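Side-chain contacts in uncharacterized protein DUF1470 (Jannaschia sp. CCS1, PDB 3H0N), which is of unknown function but may act as a transcription regulator, joining an ABATE domain to a treble-clef zinc finger: residues Asn90-Leu93 with Arg94-Ala98; Val122-Trp125 with Thr126-Ala130. One frame throughout, in Å; residues are numbered along the deposited sequence. Where two conformers were deposited one is given.

Overall arrangement
Both contacts are local and lie in the N-terminal, ABATE part of the chain, ahead of the zinc-finger cysteines. Going from the N terminus, contact 1 comes first, at the C-terminal end of helix 82-95 and in the turn after it. Strands 101-104 and 110-113 follow as an antiparallel pair, and contact 2 then forms near the start of helix 121-138. The two are in series; neither encloses or crosses the other, and neither closes a long loop. The centres of contact 1 and contact 2 are about 8 Å apart, and the two touch. H96 and P97 pack on P123, T126 and A127, so the end of helix 82-95 is tied to helix 121-138.

Contact 1 of 2, residues Asn90-Leu93 with Arg94-Ala98; sequences NHLL and RKHPA. With NA (sodium ion), chain E.
N90 O, H91 O and L92 O accept i+4 hydrogen bonds from the N atoms of R94, K95 and H96, and H96 then leaves helical geometry. This is the C-terminal end of helix 82-95, and it binds a sodium ion. The ion sits on three backbone carbonyls, L93 O, R94 O and H96 O, the last at 2.3 Å from the sodium. Three waters complete six ligands. L93 O and H96 O are only 3.0 Å apart, a closeness the shared cation makes tolerable. Water 1 also accepts from A98 N, so it ties the ion to the chain beyond the turn.

The R94 side chain folds back along the helix with a bend at chi3 (-71°). This lays one face of its guanidinium over N90 O, which stands 3.7 Å from the plane. NH1 of R94 lies 3.9 Å from N90 CB. The N90 amide is held from outside: its OD1 accepts from L102 N of the second subunit. K95 is extended, and in the H91 conformer given its CD meets H91 CE1 obliquely at 4.0 Å. K95 CG lies over one face of the H96 ring, toward its rim. The edge of that ring faces L92 O. On the side that meets P100 of the second subunit, A98 CB points back at the helix end, and L93 CD2 packs on A98 CB at 3.9 Å.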
loop_
_atom_site.group_PDB
_atom_site.type_symbol
_atom_site.label_atom_id
_atom_site.label_comp_id
_atom_site.label_asym_id
_atom_site.label_seq_id
_atom_site.Cartn_x
_atom_site.Cartn_y
_atom_site.Cartn_z
ATOM N N ASN A 90 -7.825 2.677 12.650
ATOM C CA ASN A 90 -7.630 1.258 13.003
ATOM C C ASN A 90 -8.941 0.577 13.287
ATOM O O ASN A 90 -9.142 -0.569 12.911
ATOM C CB ASN A 90 -6.683 1.099 14.188
ATOM C CG ASN A 90 -5.250 1.322 13.828
ATOM O OD1 ASN A 90 -4.887 1.297 12.646
ATOM N ND2 ASN A 90 -4.394 1.437 14.847
ATOM N N HIS A 91 -9.844 1.283 13.925
ATOM C CA HIS A 91 -11.129 0.706 14.232
ATOM C C HIS A 91 -11.959 0.486 12.972
ATOM O O HIS A 91 -12.645 -0.527 12.860
ATOM C CB HIS A 91 -11.885 1.591 15.195
ATOM C CG HIS A 91 -13.267 1.107 15.487
ATOM N ND1 HIS A 91 -14.387 1.752 15.013
ATOM C CD2 HIS A 91 -13.710 0.041 16.188
ATOM C CE1 HIS A 91 -15.466 1.110 15.431
ATOM N NE2 HIS A 91 -15.082 0.070 16.143
ATOM N N LEU A 92 -11.879 1.416 12.025
ATOM C CA LEU A 92 -12.570 1.230 10.733
ATOM C C LEU A 92 -12.029 0.038 9.942
ATOM O O LEU A 92 -12.805 -0.700 9.327
ATOM C CB LEU A 92 -12.526 2.500 9.889
ATOM C CG LEU A 92 -13.229 3.702 10.495
ATOM C CD1 LEU A 92 -12.918 4.870 9.609
ATOM C CD2 LEU A 92 -14.735 3.414 10.620
ATOM N N LEU A 93 -10.717 -0.145 9.986
ATOM C CA LEU A 93 -10.065 -1.249 9.283
ATOM C C LEU A 93 -10.432 -2.599 9.916
ATOM O O LEU A 93 -10.571 -3.604 9.220
ATOM C CB LEU A 93 -8.536 -1.047 9.242
ATOM C CG LEU A 93 -8.153 0.139 8.338
ATOM C CD1 LEU A 93 -6.735 0.625 8.682
ATOM C CD2 LEU A 93 -8.347 -0.231 6.858
ATOM N N ARG A 94 -10.606 -2.620 11.237
ATOM C CA ARG A 94 -11.094 -3.818 11.923
ATOM C C ARG A 94 -12.591 -4.076 11.623
ATOM O O ARG A 94 -13.003 -5.188 11.255
ATOM C CB ARG A 94 -10.893 -3.693 13.420
ATOM C CG ARG A 94 -9.469 -3.955 13.816
ATOM C CD ARG A 94 -9.429 -4.228 15.308
ATOM N NE ARG A 94 -9.698 -2.997 16.025
ATOM C CZ ARG A 94 -8.774 -2.077 16.315
ATOM N NH1 ARG A 94 -7.507 -2.256 15.991
ATOM N NH2 ARG A 94 -9.117 -0.996 16.970
ATOM N N LYS A 95 -13.389 -3.026 11.701
ATOM C CA LYS A 95 -14.850 -3.163 11.558
ATOM C C LYS A 95 -15.293 -3.612 10.177
ATOM O O LYS A 95 -16.257 -4.361 10.053
ATOM C CB LYS A 95 -15.507 -1.858 11.931
ATOM C CG LYS A 95 -17.002 -1.824 11.805
ATOM C CD LYS A 95 -17.532 -0.506 12.357
ATOM C CE LYS A 95 -19.034 -0.493 12.368
ATOM N NZ LYS A 95 -19.559 0.734 13.062
ATOM N N HIS A 96 -14.585 -3.160 9.147
ATOM C CA HIS A 96 -14.979 -3.335 7.756
ATOM C C HIS A 96 -13.994 -4.246 7.013
ATOM O O HIS A 96 -12.883 -4.394 7.461
ATOM C CB HIS A 96 -15.115 -1.979 7.096
ATOM C CG HIS A 96 -16.176 -1.149 7.718
ATOM N ND1 HIS A 96 -17.504 -1.488 7.619
ATOM C CD2 HIS A 96 -16.110 -0.063 8.517
ATOM C CE1 HIS A 96 -18.229 -0.605 8.290
ATOM N NE2 HIS A 96 -17.409 0.273 8.837
ATOM N N PRO A 97 -14.422 -4.852 5.891
ATOM C CA PRO A 97 -13.563 -5.803 5.181
ATOM C C PRO A 97 -12.406 -5.119 4.469
ATOM O O PRO A 97 -12.586 -4.505 3.426
ATOM C CB PRO A 97 -14.537 -6.506 4.197
ATOM C CG PRO A 97 -15.921 -6.184 4.698
ATOM C CD PRO A 97 -15.820 -4.884 5.399
ATOM N N ALA A 98 -11.198 -5.318 5.017
ATOM C CA ALA A 98 -10.018 -4.651 4.515
ATOM C C ALA A 98 -8.937 -5.610 3.984
ATOM O O ALA A 98 -7.850 -5.154 3.637
ATOM C CB ALA A 98 -9.457 -3.722 5.568
HETATM NA NA NA E . -11.773 -5.745 9.016
HETATM O O HOH W 1 -10.473 -6.807 7.414
HETATM O O HOH W 2 -10.450 -7.175 10.637
HETATM O O HOH W 3 -13.409 -7.417 8.746
#

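Contact 2 of 2, residues Val122-Trp125 with Thr126-Ala130; sequences VPMW and TAICA
V122 O, P123 O, M124 O and W125 O accept i+4 hydrogen bonds from the N atoms of T126, A127, I128 and C129, as in a regular alpha-helix. This is the first part of helix 121-138 in the ABATE domain, packed against helices 10-22, 58-78 and 82-95.

Two further polar bonds involve side chains. T126 OG1 donates to V122 O at 2.8 Å, so that carbonyl takes two donors. T126 N comes nearly along the C=O axis, while OG1 stands 42° out of the carbonyl plane. The chi1 of T126 (-59°) swings OG1 back toward the preceding turn and leaves CG2 to pack on H96. W125 NE1 is hydrogen-bonded to S51 OG, which helps fix the ring.

The apolar contacts gather round I128 CD1. M124, a selenomethionine, also touches a crystal neighbour. In the conformer given it runs alongside I128, with M124 CG 3.6 Å from I128 CD1, and brings its CE over one face of the indole, toward the rim. I128 CD1 lies over the same face, a CH-pi contact 3.9 Å from the centroid of the six-membered ring of W125 and 12° off the normal.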
loop_
_atom_site.group_PDB
_atom_site.type_symbol
_atom_site.label_atom_id
_atom_site.label_comp_id
_atom_site.label_asym_id
_atom_site.label_seq_id
_atom_site.Cartn_x
_atom_site.Cartn_y
_atom_site.Cartn_z
ATOM N N VAL A 122 -20.944 0.517 1.250
ATOM C CA VAL A 122 -20.435 1.439 2.261
ATOM C C VAL A 122 -19.263 0.836 3.060
ATOM O O VAL A 122 -18.243 1.516 3.259
ATOM C CB VAL A 122 -21.560 2.008 3.147
ATOM C CG1 VAL A 122 -20.978 2.804 4.335
ATOM C CG2 VAL A 122 -22.469 2.894 2.328
ATOM N N PRO A 123 -19.340 -0.438 3.461
ATOM C CA PRO A 123 -18.136 -1.037 4.068
ATOM C C PRO A 123 -16.906 -1.036 3.171
ATOM O O PRO A 123 -15.805 -0.787 3.648
ATOM C CB PRO A 123 -18.601 -2.452 4.398
ATOM C CG PRO A 123 -20.046 -2.281 4.704
ATOM C CD PRO A 123 -20.530 -1.298 3.663
HETATM N N MSE A 124 -17.087 -1.293 1.876
HETATM C CA MSE A 124 -15.970 -1.265 0.930
HETATM C C MSE A 124 -15.303 0.110 0.905
HETATM O O MSE A 124 -14.074 0.223 1.003
HETATM C CB MSE A 124 -16.409 -1.637 -0.502
HETATM C CG MSE A 124 -15.458 -1.184 -1.610
HETATM SE SE MSE A 124 -16.339 -1.485 -3.340
HETATM C CE MSE A 124 -15.120 -0.626 -4.546
ATOM N N TRP A 125 -16.118 1.146 0.726
ATOM C CA TRP A 125 -15.574 2.515 0.631
ATOM C C TRP A 125 -15.002 2.983 1.958
ATOM O O TRP A 125 -14.004 3.693 1.949
ATOM C CB TRP A 125 -16.602 3.470 0.009
ATOM C CG TRP A 125 -16.645 3.268 -1.474
ATOM C CD1 TRP A 125 -17.568 2.593 -2.177
ATOM C CD2 TRP A 125 -15.608 3.633 -2.385
ATOM N NE1 TRP A 125 -17.198 2.546 -3.520
ATOM C CE2 TRP A 125 -15.988 3.172 -3.661
ATOM C CE3 TRP A 125 -14.403 4.319 -2.243
ATOM C CZ2 TRP A 125 -15.184 3.363 -4.797
ATOM C CZ3 TRP A 125 -13.616 4.499 -3.372
ATOM C CH2 TRP A 125 -14.001 4.031 -4.612
ATOM N N THR A 126 -15.543 2.519 3.076
ATOM C CA THR A 126 -14.959 2.788 4.374
ATOM C C THR A 126 -13.563 2.210 4.456
ATOM O O THR A 126 -12.623 2.901 4.879
ATOM C CB THR A 126 -15.840 2.258 5.510
ATOM O OG1 THR A 126 -17.124 2.886 5.427
ATOM C CG2 THR A 126 -15.212 2.594 6.859
ATOM N N ALA A 127 -13.375 0.958 4.047
ATOM C CA ALA A 127 -12.057 0.342 4.063
ATOM C C ALA A 127 -11.085 1.014 3.130
ATOM O O ALA A 127 -9.900 1.193 3.480
ATOM C CB ALA A 127 -12.191 -1.171 3.701
ATOM N N ILE A 128 -11.539 1.358 1.928
ATOM C CA ILE A 128 -10.675 1.999 0.943
ATOM C C ILE A 128 -10.190 3.340 1.471
ATOM O O ILE A 128 -8.993 3.683 1.397
ATOM C CB ILE A 128 -11.408 2.188 -0.383
ATOM C CG1 ILE A 128 -11.645 0.811 -1.061
ATOM C CG2 ILE A 128 -10.599 3.047 -1.372
ATOM C CD1 ILE A 128 -12.601 0.867 -2.255
ATOM N N CYS A 129 -11.126 4.111 1.977
ATOM C CA CYS A 129 -10.791 5.449 2.479
ATOM C C CYS A 129 -9.888 5.375 3.690
ATOM O O CYS A 129 -8.897 6.109 3.778
ATOM C CB CYS A 129 -12.052 6.241 2.799
ATOM S SG CYS A 129 -12.979 6.755 1.320
ATOM N N ALA A 130 -10.202 4.468 4.610
ATOM C CA ALA A 130 -9.391 4.336 5.819
ATOM C C ALA A 130 -7.963 3.931 5.512
ATOM O O ALA A 130 -7.018 4.463 6.055
ATOM C CB ALA A 130 -10.016 3.340 6.864
#